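Local coordinates for cystathionine beta-lyase family protein, YNBB B.subtilis ortholog (Clostridium acetobutylicum, PDB 3HVY) that is a pyridoxal-phosphate enzyme of the methionine gamma-lyase family, probably a carbon-sulfur lyase related to cystathionine beta-lyase and possibly linked to aluminium resistance, at residues P96-N100 with G101-I105; G259-E262 with Y263-A267. All blocks are in the same frame, centred on the assembly; numbering follows the deposited sequence.

Contact 1 (P96-N100 with G101-I105); sequences PHFVN and GTHAI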
loop_
_atom_site.group_PDB
_atom_site.type_symbol
_atom_site.label_atom_id
_atom_site.label_comp_id
_atom_site.label_asym_id
_atom_site.label_seq_id
_atom_site.Cartn_x
_atom_site.Cartn_y
_atom_site.Cartn_z
ATOM N N PRO D 96 -2.524 -4.527 13.033
ATOM C CA PRO D 96 -1.630 -3.395 12.697
ATOM C C PRO D 96 -2.107 -2.112 13.416
ATOM O O PRO D 96 -1.386 -1.115 13.532
ATOM C CB PRO D 96 -1.830 -3.255 11.179
ATOM C CG PRO D 96 -3.274 -3.672 10.993
ATOM C CD PRO D 96 -3.429 -4.852 11.925
ATOM N N HIS D 97 -3.328 -2.151 13.922
ATOM C CA HIS D 97 -3.915 -0.992 14.582
ATOM C C HIS D 97 -3.245 -0.601 15.889
ATOM O O HIS D 97 -3.462 0.530 16.383
ATOM C CB HIS D 97 -5.408 -1.211 14.829
ATOM C CG HIS D 97 -6.165 -1.651 13.607
ATOM N ND1 HIS D 97 -7.133 -0.874 13.005
ATOM C CD2 HIS D 97 -6.084 -2.794 12.870
ATOM C CE1 HIS D 97 -7.597 -1.511 11.937
ATOM N NE2 HIS D 97 -6.988 -2.680 11.838
ATOM N N PHE D 98 -2.526 -1.512 16.534
ATOM C CA PHE D 98 -1.831 -1.121 17.756
ATOM C C PHE D 98 -0.678 -0.189 17.342
ATOM O O PHE D 98 0.089 -0.498 16.430
ATOM C CB PHE D 98 -1.254 -2.293 18.497
ATOM C CG PHE D 98 -2.263 -3.225 19.137
ATOM C CD1 PHE D 98 -2.924 -2.882 20.295
ATOM C CD2 PHE D 98 -2.483 -4.486 18.587
ATOM C CE1 PHE D 98 -3.767 -3.751 20.891
ATOM C CE2 PHE D 98 -3.351 -5.375 19.202
ATOM C CZ PHE D 98 -3.977 -5.017 20.315
ATOM N N VAL D 99 -0.556 0.940 18.027
ATOM C CA VAL D 99 0.395 1.960 17.641
ATOM C C VAL D 99 1.795 1.669 18.145
ATOM O O VAL D 99 2.756 2.224 17.605
ATOM C CB VAL D 99 -0.073 3.395 18.071
ATOM C CG1 VAL D 99 -1.392 3.739 17.406
ATOM C CG2 VAL D 99 -0.156 3.622 19.609
ATOM N N ASN D 100 1.886 0.836 19.199
ATOM C CA ASN D 100 3.142 0.361 19.778
ATOM C C ASN D 100 2.816 -0.777 20.765
ATOM O O ASN D 100 1.656 -1.174 20.927
ATOM C CB ASN D 100 3.937 1.507 20.435
ATOM C CG ASN D 100 3.182 2.184 21.563
ATOM O OD1 ASN D 100 2.278 1.587 22.148
ATOM N ND2 ASN D 100 3.523 3.458 21.850
ATOM N N GLY D 101 3.827 -1.326 21.413
ATOM C CA GLY D 101 3.597 -2.487 22.280
ATOM C C GLY D 101 2.950 -2.034 23.570
ATOM O O GLY D 101 2.207 -2.790 24.153
ATOM N N THR D 102 3.189 -0.784 23.972
ATOM C CA THR D 102 2.551 -0.219 25.141
ATOM C C THR D 102 1.044 -0.234 25.006
ATOM O O THR D 102 0.323 -0.497 25.996
ATOM C CB THR D 102 3.026 1.206 25.446
ATOM O OG1 THR D 102 4.425 1.187 25.690
ATOM C CG2 THR D 102 2.353 1.728 26.705
ATOM N N HIS D 103 0.566 0.013 23.778
ATOM C CA HIS D 103 -0.841 0.026 23.466
ATOM C C HIS D 103 -1.389 -1.370 23.669
ATOM O O HIS D 103 -2.430 -1.527 24.296
ATOM C CB HIS D 103 -1.021 0.485 22.020
ATOM C CG HIS D 103 -2.440 0.682 21.582
ATOM N ND1 HIS D 103 -2.759 1.179 20.328
ATOM C CD2 HIS D 103 -3.621 0.478 22.215
ATOM C CE1 HIS D 103 -4.070 1.228 20.199
ATOM N NE2 HIS D 103 -4.618 0.818 21.338
ATOM N N ALA D 104 -0.705 -2.385 23.156
ATOM C CA ALA D 104 -1.155 -3.786 23.310
ATOM C C ALA D 104 -1.189 -4.210 24.790
ATOM O O ALA D 104 -2.157 -4.824 25.242
ATOM C CB ALA D 104 -0.277 -4.726 22.529
ATOM N N ILE D 105 -0.158 -3.826 25.535
ATOM C CA ILE D 105 -0.052 -4.131 26.956
ATOM C C ILE D 105 -1.160 -3.423 27.720
ATOM O O ILE D 105 -1.926 -4.055 28.442
ATOM C CB ILE D 105 1.357 -3.785 27.527
ATOM C CG1 ILE D 105 2.425 -4.749 26.944
ATOM C CG2 ILE D 105 1.357 -3.848 29.088
ATOM C CD1 ILE D 105 3.791 -4.211 27.022
#

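Contact 2 (G259-E262 with Y263-A267); sequences GKEE and YVTQA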
loop_
_atom_site.group_PDB
_atom_site.type_symbol
_atom_site.label_atom_id
_atom_site.label_comp_id
_atom_site.label_asym_id
_atom_site.label_seq_id
_atom_site.Cartn_x
_atom_site.Cartn_y
_atom_site.Cartn_z
ATOM N N GLY D 259 -3.758 -15.415 24.630
ATOM C CA GLY D 259 -4.145 -16.044 25.891
ATOM C C GLY D 259 -5.502 -16.723 25.866
ATOM O O GLY D 259 -5.999 -17.151 24.819
ATOM N N LYS D 260 -6.104 -16.830 27.042
ATOM C CA LYS D 260 -7.419 -17.380 27.180
ATOM C C LYS D 260 -8.400 -16.528 26.425
ATOM O O LYS D 260 -8.312 -15.325 26.465
ATOM C CB LYS D 260 -7.801 -17.485 28.683
ATOM C CG LYS D 260 -6.828 -18.449 29.381
ATOM C CD LYS D 260 -7.388 -19.313 30.424
ATOM C CE LYS D 260 -6.323 -20.320 30.927
ATOM N NZ LYS D 260 -6.406 -21.688 30.295
ATOM N N GLU D 261 -9.361 -17.166 25.768
ATOM C CA GLU D 261 -10.362 -16.454 24.998
ATOM C C GLU D 261 -11.083 -15.382 25.825
ATOM O O GLU D 261 -11.303 -14.300 25.352
ATOM C CB GLU D 261 -11.356 -17.418 24.386
ATOM C CG GLU D 261 -12.405 -16.801 23.439
ATOM C CD GLU D 261 -13.613 -16.210 24.177
ATOM O OE1 GLU D 261 -14.054 -16.806 25.196
ATOM O OE2 GLU D 261 -14.136 -15.151 23.725
ATOM N N GLU D 262 -11.428 -15.682 27.048
ATOM C CA GLU D 262 -12.125 -14.719 27.872
ATOM C C GLU D 262 -11.316 -13.438 27.989
ATOM O O GLU D 262 -11.860 -12.380 27.831
ATOM C CB GLU D 262 -12.426 -15.346 29.241
ATOM C CG GLU D 262 -12.918 -14.401 30.305
ATOM C CD GLU D 262 -13.183 -15.101 31.656
ATOM O OE1 GLU D 262 -12.847 -16.303 31.816
ATOM O OE2 GLU D 262 -13.705 -14.421 32.573
ATOM N N TYR D 263 -10.011 -13.534 28.262
ATOM C CA TYR D 263 -9.198 -12.352 28.524
ATOM C C TYR D 263 -8.780 -11.614 27.246
ATOM O O TYR D 263 -8.731 -10.366 27.218
ATOM C CB TYR D 263 -7.988 -12.731 29.379
ATOM C CG TYR D 263 -8.371 -13.538 30.606
ATOM C CD1 TYR D 263 -9.477 -13.184 31.374
ATOM C CD2 TYR D 263 -7.630 -14.639 31.006
ATOM C CE1 TYR D 263 -9.837 -13.916 32.510
ATOM C CE2 TYR D 263 -7.955 -15.364 32.164
ATOM C CZ TYR D 263 -9.063 -15.007 32.913
ATOM O OH TYR D 263 -9.440 -15.746 34.071
ATOM N N VAL D 264 -8.587 -12.358 26.157
ATOM C CA VAL D 264 -8.251 -11.735 24.883
ATOM C C VAL D 264 -9.481 -10.987 24.419
ATOM O O VAL D 264 -9.390 -9.821 24.017
ATOM C CB VAL D 264 -7.803 -12.777 23.829
ATOM C CG1 VAL D 264 -7.578 -12.099 22.468
ATOM C CG2 VAL D 264 -6.515 -13.469 24.320
ATOM N N THR D 265 -10.650 -11.627 24.497
ATOM C CA THR D 265 -11.867 -10.963 24.066
ATOM C C THR D 265 -12.135 -9.664 24.833
ATOM O O THR D 265 -12.543 -8.646 24.224
ATOM C CB THR D 265 -13.044 -11.874 24.179
ATOM O OG1 THR D 265 -12.869 -12.884 23.216
ATOM C CG2 THR D 265 -14.387 -11.145 23.899
ATOM N N GLN D 266 -11.933 -9.664 26.152
ATOM C CA GLN D 266 -12.145 -8.422 26.890
ATOM C C GLN D 266 -11.197 -7.281 26.426
ATOM O O GLN D 266 -11.568 -6.072 26.418
ATOM C CB GLN D 266 -12.052 -8.627 28.375
ATOM C CG GLN D 266 -13.237 -9.368 29.044
ATOM C CD GLN D 266 -14.603 -8.759 28.737
ATOM O OE1 GLN D 266 -14.865 -7.575 28.978
ATOM N NE2 GLN D 266 -15.482 -9.584 28.202
ATOM N N ALA D 267 -9.956 -7.649 26.149
ATOM C CA ALA D 267 -8.974 -6.721 25.621
ATOM C C ALA D 267 -9.446 -6.143 24.313
ATOM O O ALA D 267 -9.253 -4.942 24.070
ATOM C CB ALA D 267 -7.594 -7.409 25.442
HETATM O O HOH W 1 -14.640 -12.274 27.671
#

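Contact 1 (P96-N100 with G101-I105)
Phe98 and His103 meet as a T-shaped pair: CD1 on the rim of the phenyl ring points at the centre of the imidazole face. The ring centroids are 5.2 Å apart, and the planes stand at 82°. One phenyl face is taken by Ala104, whose CB makes a CH-pi contact 4.0 Å from the centroid of the Phe98 ring, over the face and offset a little toward the rim. The phenyl ring is thus located on two sides by successive residues of the first helical turn. The imidazole is fixed in turn by a backbone donor. Val99 N gives a nearly straight hydrogen bond to His103 ND1 (3.2 Å, 167°), approaching slightly out of the ring plane; ND1 therefore acts as acceptor here. CG2 of Val99 packs 3.6 Å from His103 ND1, the two side chains crossing at about a right angle, so the backbone N and the side chain of one residue both meet this atom. With CG of His103 anti to the backbone N (chi1 -174°), the ring reaches back over the loop that precedes the helix.

Asn100 sets the start of that helix. As N-cap residue it accepts from His103 N through OD1 at 2.8 Å, the donor lying nearly along the C=O axis of the amide. Asn100 CG sits between the backbone N and carbonyl carbon, which turns OD1 over the open end of the turn. Asn100 O receives weak bonds from His103 N and Ala104 N.

The N-terminal end capped in this way also serves the cofactor: Gly101 N and Thr102 OG1 bond to phosphate oxygens of the pyridoxal-phosphate lysine at position 244. The segment joins strand 91-95 to helix 101-111. Ile105 packs on strand 214-218, while His103 packs against Val271, the last residue of helix 261-271 in the second subunit, so the contact lies between this chain's sheet and a helix of its partner.

Contact 2 (G259-E262 with Y263-A267)
Glu261 and Thr265 are joined one helical turn apart by a side chain that bends back on its own helix. From CB, CG of Glu261 leaves anti to the backbone N (chi1 -175°) and approaches Thr265 OG1 no closer than 4.0 Å; the bend at chi2 (-83°) then brings CD to 3.5 Å and OE2 to 2.6 Å from that same OG1. Thr265 OG1 also lies 3.0 Å from Glu261 O. The ordinary helical bond from Thr265 N to Glu261 O, 2.9 Å long, spans the same turn.

Glu262 behaves differently. Its chain, extended beyond CG, crosses the Tyr263 ring at a slant, with CB over one face and CD 3.7 Å from Tyr263 CE1; the carboxylate and ring planes are 30° apart. From three residues before the tyrosine, CB of Lys260 touches CD2 of Tyr263, so Glu262 and Lys260 both touch the ring. Farther along, a water accepts from Gln266 NE2 and donates to Glu262 O, bridging side chain and backbone; NE2 also bonds to Lys141 O of the second subunit, while OE1 is held by Arg114.

Val264 turns CG2 to 3.4 Å from Gly259 N, closing the passage from strand to helix.

A single residue, the N-cap Lys260, links strand 255-259 to helix 261-271, and the bond from Val264 N to Lys260 O is the first i to i+4 link. The new helix is tied to the loop before strand 91-95 by the bond from Glu261 N to Glu90 OE1, and it lies on that strand through Val264, which packs on Ser91 and Phe93. This strand-to-helix junction belongs to the mixed-sheet domain characteristic of a fold-type I pyridoxal-phosphate enzyme.

From the N terminus, the chain first runs along strand 91-95, turns through contact 1 and enters helix 101-111; much later it returns along strand 255-259 and enters helix 261-271 at contact 2. Each contact closes only a local turn, and the two follow in series, neither enclosing nor crossing the other. Their centres are about 16 Å apart, with nearest atoms about 6 Å apart and no touch. Strands 91-95 and 255-259 are antiparallel neighbours in the mixed sheet, so the two helices start from opposite ends of adjoining strands. Contact 1 lies at the cofactor phosphate and contact 2 on a partly exposed flank, though both also meet the second subunit.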